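Local structure of calcium homeostasis modulator protein 5 (Homo sapiens, 7D60) at residues A[127-132]-A[173-178]; A[116-119]-A[123-126]; A[144-149]-A[165-170]. The protein assembles into cone-shaped, eleven-subunit large-pore channels whose gating and ion conductance are probably regulated by membrane lipids. All blocks are in the same frame, centred on the assembly; numbering follows the deposited sequence.

Contact 1 of 3, residues A[127-132]-A[173-178]; sequences CAMSGT and LSLQAQ
The extracellular ends of transmembrane helices S3 and S4 meet where Met129, near the close of helix 123-130, packs against Leu175 of helix 168-203. Their CA atoms lie 7.7 Å apart. The touch is between aliphatic branches: Met129 CG stands 3.9 Å from Leu175 CD2, and Met129 CB follows at 4.2 Å from the same methyl, the two side chains crossing at a slant. Met129 starts toward Leu175, but its chain bends at chi2 (37°) and again at chi3, which carries the thioether away, so its root rather than its end does the packing. Both side chains also reach Ile141 of helix 138-141, which widens the pair into a small apolar group.

The other methyl, Leu175 CD1, lies 4.2 Å from Ser130 OG. That hydroxyl is hydrogen-bonded to the carbonyl oxygen of Glu126 one turn earlier, so its polar demand is met within its own helix. Ala177 and Gln178 of helix 168-203 also pack on Glu46 of a neighbouring subunit. Apolar side chains packing at a slant, with no hydrogen bond between the two segments, are typical of neighbouring helices in a transmembrane bundle, here that of a CALHM subunit.

Contact 2 of 3, residues A[116-119]-A[123-126]; sequences SVAL and TFYE
Ala118 meets the ring of Phe124 at its edge, with its methyl close to the ring plane. The CB atom of Ala118 is 3.8 Å from Phe124 CD1 and 4.0 Å from Phe124 CE1, so the methyl sits beside one C-C side of the ring. Phe124 takes this position with CG beside its backbone N and anti to its carbonyl carbon (chi1 -58°), which sends the ring back toward the preceding helix. Phe39 joins the same ring in an edge-to-face arrangement, and Leu55 of helix 47-68 touches both Ala118 and Phe124, so the pair is buried against S2.

The two segments belong to one transmembrane element, S3, which in this structure is interrupted between helix 109-120 and helix 123-130. The contact therefore spans an irregularity within a single membrane helix, with side chains meeting across the break. Asn121, which binds a phosphatidic acid, lies in that short interval, its side chain about 6 Å from that of Phe124.

The step along the helix, together with CG anti to the backbone N (chi1 178°), sends Tyr125 almost the opposite way from Phe124. Its root, and not its hydroxyl end, meets the first helix: Leu119 sets off to one side, but its end swings nearer, bringing Leu119 CD2 to 4.3 Å from Tyr125 CB and obliquely up to the ring. The two CA atoms of this pair, Leu119 and Tyr125, are 6.9 Å apart, a little nearer than those of Ala118 and Phe124. The phenol continues toward S4, where it packs on Gln178 and Ser179 of helix 168-203. The hydroxyl of Ser179 is also hydrogen-bonded to the carbonyl oxygen of Leu119, a polar tie from S4 to the backbone beside the break.

Contact 3 of 3, residues A[144-149]-A[165-170]; sequences GKPKEC and PTVNEE
Lys145 and Glu170 face each other across the surface of the extracellular region, their side chains arriving from opposite directions. The charge component is loose: Lys145 NZ stays 4.4 Å from Glu170 OE2, beyond a salt bridge. Closer to the carboxylate is the methylene part of the lysine, with Lys145 CE 3.3 Å and Lys145 CD 3.4 Å from Glu170 OE2. The bend at chi2 (-71°) brings CD and CE up to the carboxylate, while the bend at chi4 (-63°) turns NZ away from it, which is why the carbons lie nearer than the ammonium.

The apolar component centres on Val167. Its CG1 methyl is 4.3 Å from Lys145 CD, and the same methyl lies 4.4 Å from Pro146 CD, placing the valine against two successive residues of the loop. Met163 touches Pro146 as well and extends this apolar patch.

Within the loop, Cys149 N donates a hydrogen bond to Pro146 O, and the disulfide between Cys149 and Cys142 ties this turn covalently to the chain after helix 138-141. A leucine in place of Glu170 would probably leave the Lys145 ammonium without its nearby opposite charge and its chain freer to turn out into solvent. The chemistry is consistent with a weak electrostatic attraction, probably softened by solvent, laid over van der Waals packing, with no hydrogen bond fixing the lysine to the start of helix 168-203.

Along the chain, contact 2 comes first and closes before contact 1 opens, while contact 3 is nested inside the excursion that contact 1 closes. Contacts 1 and 2 share helix 123-130, their centres are 10 Å apart, and they touch: Tyr125 CD2 is 3.6 Å from Leu175 O. Contacts 1 and 3 share helix 168-203, with centres 13 Å apart, and meet there through adjoining sequence. Contacts 2 and 3 do not touch, their centres being 22 Å apart. The series thus runs outward from the membrane part of S3, through the S3-S4 junction, to the extracellular loop, linking the membrane helices to the outer region of each subunit.

Contact 1 of 3, residues A[127-132]-A[173-178]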
loop_
_atom_site.group_PDB
_atom_site.type_symbol
_atom_site.label_atom_id
_atom_site.label_comp_id
_atom_site.label_asym_id
_atom_site.label_seq_id
_atom_site.Cartn_x
_atom_site.Cartn_y
_atom_site.Cartn_z
ATOM N N CYS A 127 35.840 -36.327 9.072
ATOM C CA CYS A 127 36.463 -36.208 10.386
ATOM C C CYS A 127 36.711 -37.576 11.013
ATOM O O CYS A 127 37.746 -37.791 11.645
ATOM C CB CYS A 127 35.584 -35.341 11.290
ATOM S SG CYS A 127 36.316 -34.762 12.845
ATOM N N ALA A 128 35.792 -38.521 10.829
ATOM C CA ALA A 128 35.913 -39.805 11.508
ATOM C C ALA A 128 36.874 -40.754 10.801
ATOM O O ALA A 128 37.564 -41.538 11.458
ATOM C CB ALA A 128 34.539 -40.455 11.649
ATOM N N MET A 129 36.930 -40.717 9.469
ATOM C CA MET A 129 37.826 -41.590 8.719
ATOM C C MET A 129 39.279 -41.129 8.773
ATOM O O MET A 129 40.175 -41.934 8.501
ATOM C CB MET A 129 37.352 -41.689 7.263
ATOM C CG MET A 129 37.885 -42.860 6.448
ATOM S SD MET A 129 38.067 -44.398 7.361
ATOM C CE MET A 129 36.393 -45.016 7.337
ATOM N N SER A 130 39.529 -39.869 9.141
ATOM C CA SER A 130 40.895 -39.368 9.245
ATOM C C SER A 130 41.666 -40.057 10.363
ATOM O O SER A 130 42.827 -40.435 10.183
ATOM C CB SER A 130 40.882 -37.861 9.472
ATOM O OG SER A 130 40.079 -37.211 8.514
ATOM N N GLY A 131 41.042 -40.234 11.519
ATOM C CA GLY A 131 41.722 -40.869 12.625
ATOM C C GLY A 131 41.486 -42.359 12.718
ATOM O O GLY A 131 41.118 -42.856 13.785
ATOM N N THR A 132 41.716 -43.093 11.631
ATOM C CA THR A 132 41.327 -44.501 11.616
ATOM C C THR A 132 42.351 -45.407 12.302
ATOM O O THR A 132 41.954 -46.292 13.069
ATOM C CB THR A 132 41.027 -44.955 10.180
ATOM O OG1 THR A 132 40.770 -46.364 10.161
ATOM C CG2 THR A 132 42.127 -44.593 9.194
ATOM N N LEU A 173 39.083 -34.612 -1.120
ATOM C CA LEU A 173 38.138 -34.983 -2.160
ATOM C C LEU A 173 37.967 -36.485 -2.265
ATOM O O LEU A 173 36.931 -36.951 -2.743
ATOM C CB LEU A 173 38.591 -34.434 -3.513
ATOM C CG LEU A 173 38.312 -32.965 -3.815
ATOM C CD1 LEU A 173 38.589 -32.677 -5.272
ATOM C CD2 LEU A 173 36.893 -32.587 -3.460
ATOM N N SER A 174 38.959 -37.251 -1.827
ATOM C CA SER A 174 38.857 -38.700 -1.871
ATOM C C SER A 174 38.072 -39.252 -0.694
ATOM O O SER A 174 37.576 -40.379 -0.762
ATOM C CB SER A 174 40.253 -39.315 -1.908
ATOM O OG SER A 174 40.190 -40.726 -1.883
ATOM N N LEU A 175 37.960 -38.491 0.391
ATOM C CA LEU A 175 37.161 -38.898 1.539
ATOM C C LEU A 175 35.741 -38.372 1.462
ATOM O O LEU A 175 34.820 -39.025 1.954
ATOM C CB LEU A 175 37.807 -38.413 2.838
ATOM C CG LEU A 175 39.139 -39.029 3.257
ATOM C CD1 LEU A 175 39.706 -38.272 4.432
ATOM C CD2 LEU A 175 38.977 -40.487 3.599
ATOM N N GLN A 176 35.549 -37.208 0.855
ATOM C CA GLN A 176 34.224 -36.645 0.657
ATOM C C GLN A 176 33.438 -37.389 -0.412
ATOM O O GLN A 176 32.212 -37.265 -0.464
ATOM C CB GLN A 176 34.363 -35.167 0.294
ATOM C CG GLN A 176 33.148 -34.292 0.507
ATOM C CD GLN A 176 32.464 -33.925 -0.792
ATOM O OE1 GLN A 176 33.041 -34.055 -1.869
ATOM N NE2 GLN A 176 31.235 -33.435 -0.694
ATOM N N ALA A 177 34.111 -38.164 -1.258
ATOM C CA ALA A 177 33.455 -38.974 -2.270
ATOM C C ALA A 177 33.216 -40.405 -1.826
ATOM O O ALA A 177 32.341 -41.068 -2.383
ATOM C CB ALA A 177 34.280 -38.984 -3.559
ATOM N N GLN A 178 33.975 -40.901 -0.853
ATOM C CA GLN A 178 33.695 -42.214 -0.289
ATOM C C GLN A 178 32.449 -42.202 0.580
ATOM O O GLN A 178 31.793 -43.234 0.725
ATOM C CB GLN A 178 34.881 -42.697 0.536
ATOM C CG GLN A 178 35.836 -43.593 -0.196
ATOM C CD GLN A 178 37.073 -43.887 0.618
ATOM O OE1 GLN A 178 37.160 -43.517 1.784
ATOM N NE2 GLN A 178 38.039 -44.556 0.007
#

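Contact 2 of 3, residues A[116-119]-A[123-126]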
loop_
_atom_site.group_PDB
_atom_site.type_symbol
_atom_site.label_atom_id
_atom_site.label_comp_id
_atom_site.label_asym_id
_atom_site.label_seq_id
_atom_site.Cartn_x
_atom_site.Cartn_y
_atom_site.Cartn_z
ATOM N N SER A 116 21.364 -40.797 5.976
ATOM C CA SER A 116 21.577 -40.620 4.551
ATOM C C SER A 116 21.912 -39.184 4.191
ATOM O O SER A 116 22.778 -38.951 3.349
ATOM C CB SER A 116 20.336 -41.067 3.789
ATOM O OG SER A 116 20.106 -42.446 3.980
ATOM N N VAL A 117 21.235 -38.216 4.802
ATOM C CA VAL A 117 21.549 -36.816 4.556
ATOM C C VAL A 117 22.881 -36.446 5.196
ATOM O O VAL A 117 23.623 -35.612 4.668
ATOM C CB VAL A 117 20.385 -35.939 5.059
ATOM C CG1 VAL A 117 20.629 -34.464 4.804
ATOM C CG2 VAL A 117 19.105 -36.356 4.382
ATOM N N ALA A 118 23.232 -37.084 6.312
ATOM C CA ALA A 118 24.514 -36.812 6.946
ATOM C C ALA A 118 25.673 -37.420 6.169
ATOM O O ALA A 118 26.793 -36.910 6.239
ATOM C CB ALA A 118 24.512 -37.330 8.380
ATOM N N LEU A 119 25.434 -38.500 5.431
ATOM C CA LEU A 119 26.476 -39.100 4.612
ATOM C C LEU A 119 26.568 -38.488 3.221
ATOM O O LEU A 119 27.617 -38.603 2.584
ATOM C CB LEU A 119 26.252 -40.604 4.485
ATOM C CG LEU A 119 26.735 -41.488 5.627
ATOM C CD1 LEU A 119 26.257 -42.897 5.417
ATOM C CD2 LEU A 119 28.232 -41.463 5.746
ATOM N N THR A 123 30.845 -34.263 5.781
ATOM C CA THR A 123 31.719 -33.663 6.777
ATOM C C THR A 123 31.903 -34.533 8.010
ATOM O O THR A 123 32.973 -34.492 8.623
ATOM C CB THR A 123 31.182 -32.300 7.207
ATOM O OG1 THR A 123 29.922 -32.467 7.859
ATOM C CG2 THR A 123 30.986 -31.413 6.005
ATOM N N PHE A 124 30.900 -35.326 8.389
ATOM C CA PHE A 124 31.044 -36.166 9.572
ATOM C C PHE A 124 31.901 -37.389 9.292
ATOM O O PHE A 124 32.581 -37.881 10.194
ATOM C CB PHE A 124 29.681 -36.620 10.102
ATOM C CG PHE A 124 28.740 -35.499 10.453
ATOM C CD1 PHE A 124 27.378 -35.679 10.334
ATOM C CD2 PHE A 124 29.203 -34.286 10.914
ATOM C CE1 PHE A 124 26.500 -34.669 10.652
ATOM C CE2 PHE A 124 28.324 -33.271 11.226
ATOM C CZ PHE A 124 26.974 -33.465 11.097
ATOM N N TYR A 125 31.876 -37.896 8.062
ATOM C CA TYR A 125 32.688 -39.055 7.710
ATOM C C TYR A 125 34.138 -38.671 7.478
ATOM O O TYR A 125 35.033 -39.479 7.735
ATOM C CB TYR A 125 32.106 -39.730 6.466
ATOM C CG TYR A 125 32.855 -40.939 5.935
ATOM C CD1 TYR A 125 32.563 -42.211 6.392
ATOM C CD2 TYR A 125 33.825 -40.810 4.941
ATOM C CE1 TYR A 125 33.230 -43.311 5.905
ATOM C CE2 TYR A 125 34.491 -41.899 4.452
ATOM C CZ TYR A 125 34.190 -43.146 4.935
ATOM O OH TYR A 125 34.856 -44.237 4.441
ATOM N N GLU A 126 34.379 -37.460 6.980
ATOM C CA GLU A 126 35.738 -37.001 6.727
ATOM C C GLU A 126 36.512 -36.816 8.027
ATOM O O GLU A 126 37.702 -37.143 8.101
ATOM C CB GLU A 126 35.679 -35.709 5.915
ATOM C CG GLU A 126 36.924 -34.859 5.920
ATOM C CD GLU A 126 36.713 -33.539 5.210
ATOM O OE1 GLU A 126 35.803 -33.463 4.360
ATOM O OE2 GLU A 126 37.451 -32.578 5.501
#

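Contact 3 of 3, residues A[144-149]-A[165-170]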
loop_
_atom_site.group_PDB
_atom_site.type_symbol
_atom_site.label_atom_id
_atom_site.label_comp_id
_atom_site.label_asym_id
_atom_site.label_seq_id
_atom_site.Cartn_x
_atom_site.Cartn_y
_atom_site.Cartn_z
ATOM N N GLY A 144 49.183 -43.265 -3.579
ATOM C CA GLY A 144 50.319 -42.664 -4.248
ATOM C C GLY A 144 50.723 -41.345 -3.628
ATOM O O GLY A 144 51.061 -40.390 -4.332
ATOM N N LYS A 145 50.686 -41.286 -2.312
ATOM C CA LYS A 145 50.986 -40.109 -1.519
ATOM C C LYS A 145 52.371 -40.228 -0.897
ATOM O O LYS A 145 52.942 -41.320 -0.845
ATOM C CB LYS A 145 49.925 -39.940 -0.424
ATOM C CG LYS A 145 48.518 -40.245 -0.879
ATOM C CD LYS A 145 47.986 -39.196 -1.829
ATOM C CE LYS A 145 46.599 -39.579 -2.313
ATOM N NZ LYS A 145 46.606 -40.846 -3.092
ATOM N N PRO A 146 52.957 -39.120 -0.433
ATOM C CA PRO A 146 54.215 -39.205 0.320
ATOM C C PRO A 146 54.053 -39.936 1.647
ATOM O O PRO A 146 52.954 -40.249 2.105
ATOM C CB PRO A 146 54.604 -37.739 0.542
ATOM C CG PRO A 146 53.419 -36.934 0.125
ATOM C CD PRO A 146 52.719 -37.743 -0.900
ATOM N N LYS A 147 55.200 -40.188 2.283
ATOM C CA LYS A 147 55.252 -41.066 3.448
ATOM C C LYS A 147 54.659 -40.439 4.704
ATOM O O LYS A 147 54.434 -41.151 5.687
ATOM C CB LYS A 147 56.695 -41.488 3.721
ATOM C CG LYS A 147 56.830 -42.920 4.200
ATOM C CD LYS A 147 58.046 -43.096 5.091
ATOM C CE LYS A 147 58.040 -44.462 5.756
ATOM N NZ LYS A 147 59.043 -44.559 6.852
ATOM N N GLU A 148 54.397 -39.132 4.700
ATOM C CA GLU A 148 53.740 -38.469 5.817
ATOM C C GLU A 148 52.217 -38.498 5.706
ATOM O O GLU A 148 51.543 -37.669 6.326
ATOM C CB GLU A 148 54.236 -37.029 5.940
ATOM C CG GLU A 148 54.466 -36.334 4.615
ATOM C CD GLU A 148 55.118 -34.976 4.779
ATOM O OE1 GLU A 148 55.132 -34.456 5.914
ATOM O OE2 GLU A 148 55.623 -34.432 3.776
ATOM N N CYS A 149 51.665 -39.422 4.922
ATOM C CA CYS A 149 50.231 -39.672 4.905
ATOM C C CYS A 149 49.808 -40.678 5.961
ATOM O O CYS A 149 48.652 -40.657 6.390
ATOM C CB CYS A 149 49.799 -40.175 3.524
ATOM S SG CYS A 149 48.027 -40.062 3.167
ATOM N N PRO A 165 50.234 -28.481 -0.036
ATOM C CA PRO A 165 48.758 -28.379 0.003
ATOM C C PRO A 165 47.935 -28.643 -1.260
ATOM O O PRO A 165 46.706 -28.581 -1.195
ATOM C CB PRO A 165 48.539 -26.928 0.446
ATOM C CG PRO A 165 49.775 -26.561 1.170
ATOM C CD PRO A 165 50.881 -27.258 0.461
ATOM N N THR A 166 48.559 -28.911 -2.406
ATOM C CA THR A 166 47.814 -29.539 -3.487
ATOM C C THR A 166 47.584 -31.023 -3.235
ATOM O O THR A 166 46.719 -31.618 -3.882
ATOM C CB THR A 166 48.532 -29.351 -4.824
ATOM O OG1 THR A 166 49.741 -30.119 -4.834
ATOM C CG2 THR A 166 48.857 -27.883 -5.050
ATOM N N VAL A 167 48.340 -31.629 -2.320
ATOM C CA VAL A 167 48.079 -33.004 -1.912
ATOM C C VAL A 167 47.023 -33.053 -0.809
ATOM O O VAL A 167 46.245 -34.008 -0.733
ATOM C CB VAL A 167 49.395 -33.677 -1.479
ATOM C CG1 VAL A 167 49.217 -35.165 -1.230
ATOM C CG2 VAL A 167 50.454 -33.469 -2.536
ATOM N N ASN A 168 46.952 -32.022 0.033
ATOM C CA ASN A 168 45.927 -31.981 1.070
ATOM C C ASN A 168 44.549 -31.705 0.490
ATOM O O ASN A 168 43.544 -32.144 1.054
ATOM C CB ASN A 168 46.266 -30.918 2.114
ATOM C CG ASN A 168 47.433 -31.313 2.985
ATOM O OD1 ASN A 168 47.692 -32.494 3.195
ATOM N ND2 ASN A 168 48.144 -30.322 3.504
ATOM N N GLU A 169 44.478 -30.982 -0.623
ATOM C CA GLU A 169 43.193 -30.665 -1.225
ATOM C C GLU A 169 42.598 -31.840 -1.986
ATOM O O GLU A 169 41.392 -31.844 -2.248
ATOM C CB GLU A 169 43.334 -29.458 -2.153
ATOM C CG GLU A 169 42.069 -28.633 -2.325
ATOM C CD GLU A 169 41.453 -28.197 -1.006
ATOM O OE1 GLU A 169 42.188 -27.678 -0.140
ATOM O OE2 GLU A 169 40.228 -28.368 -0.838
ATOM N N GLU A 170 43.404 -32.833 -2.344
ATOM C CA GLU A 170 42.891 -34.021 -3.004
ATOM C C GLU A 170 42.775 -35.213 -2.067
ATOM O O GLU A 170 42.306 -36.269 -2.490
ATOM C CB GLU A 170 43.761 -34.383 -4.210
ATOM C CG GLU A 170 45.205 -34.669 -3.897
ATOM C CD GLU A 170 45.500 -36.149 -3.813
ATOM O OE1 GLU A 170 44.611 -36.955 -4.161
ATOM O OE2 GLU A 170 46.627 -36.506 -3.416
#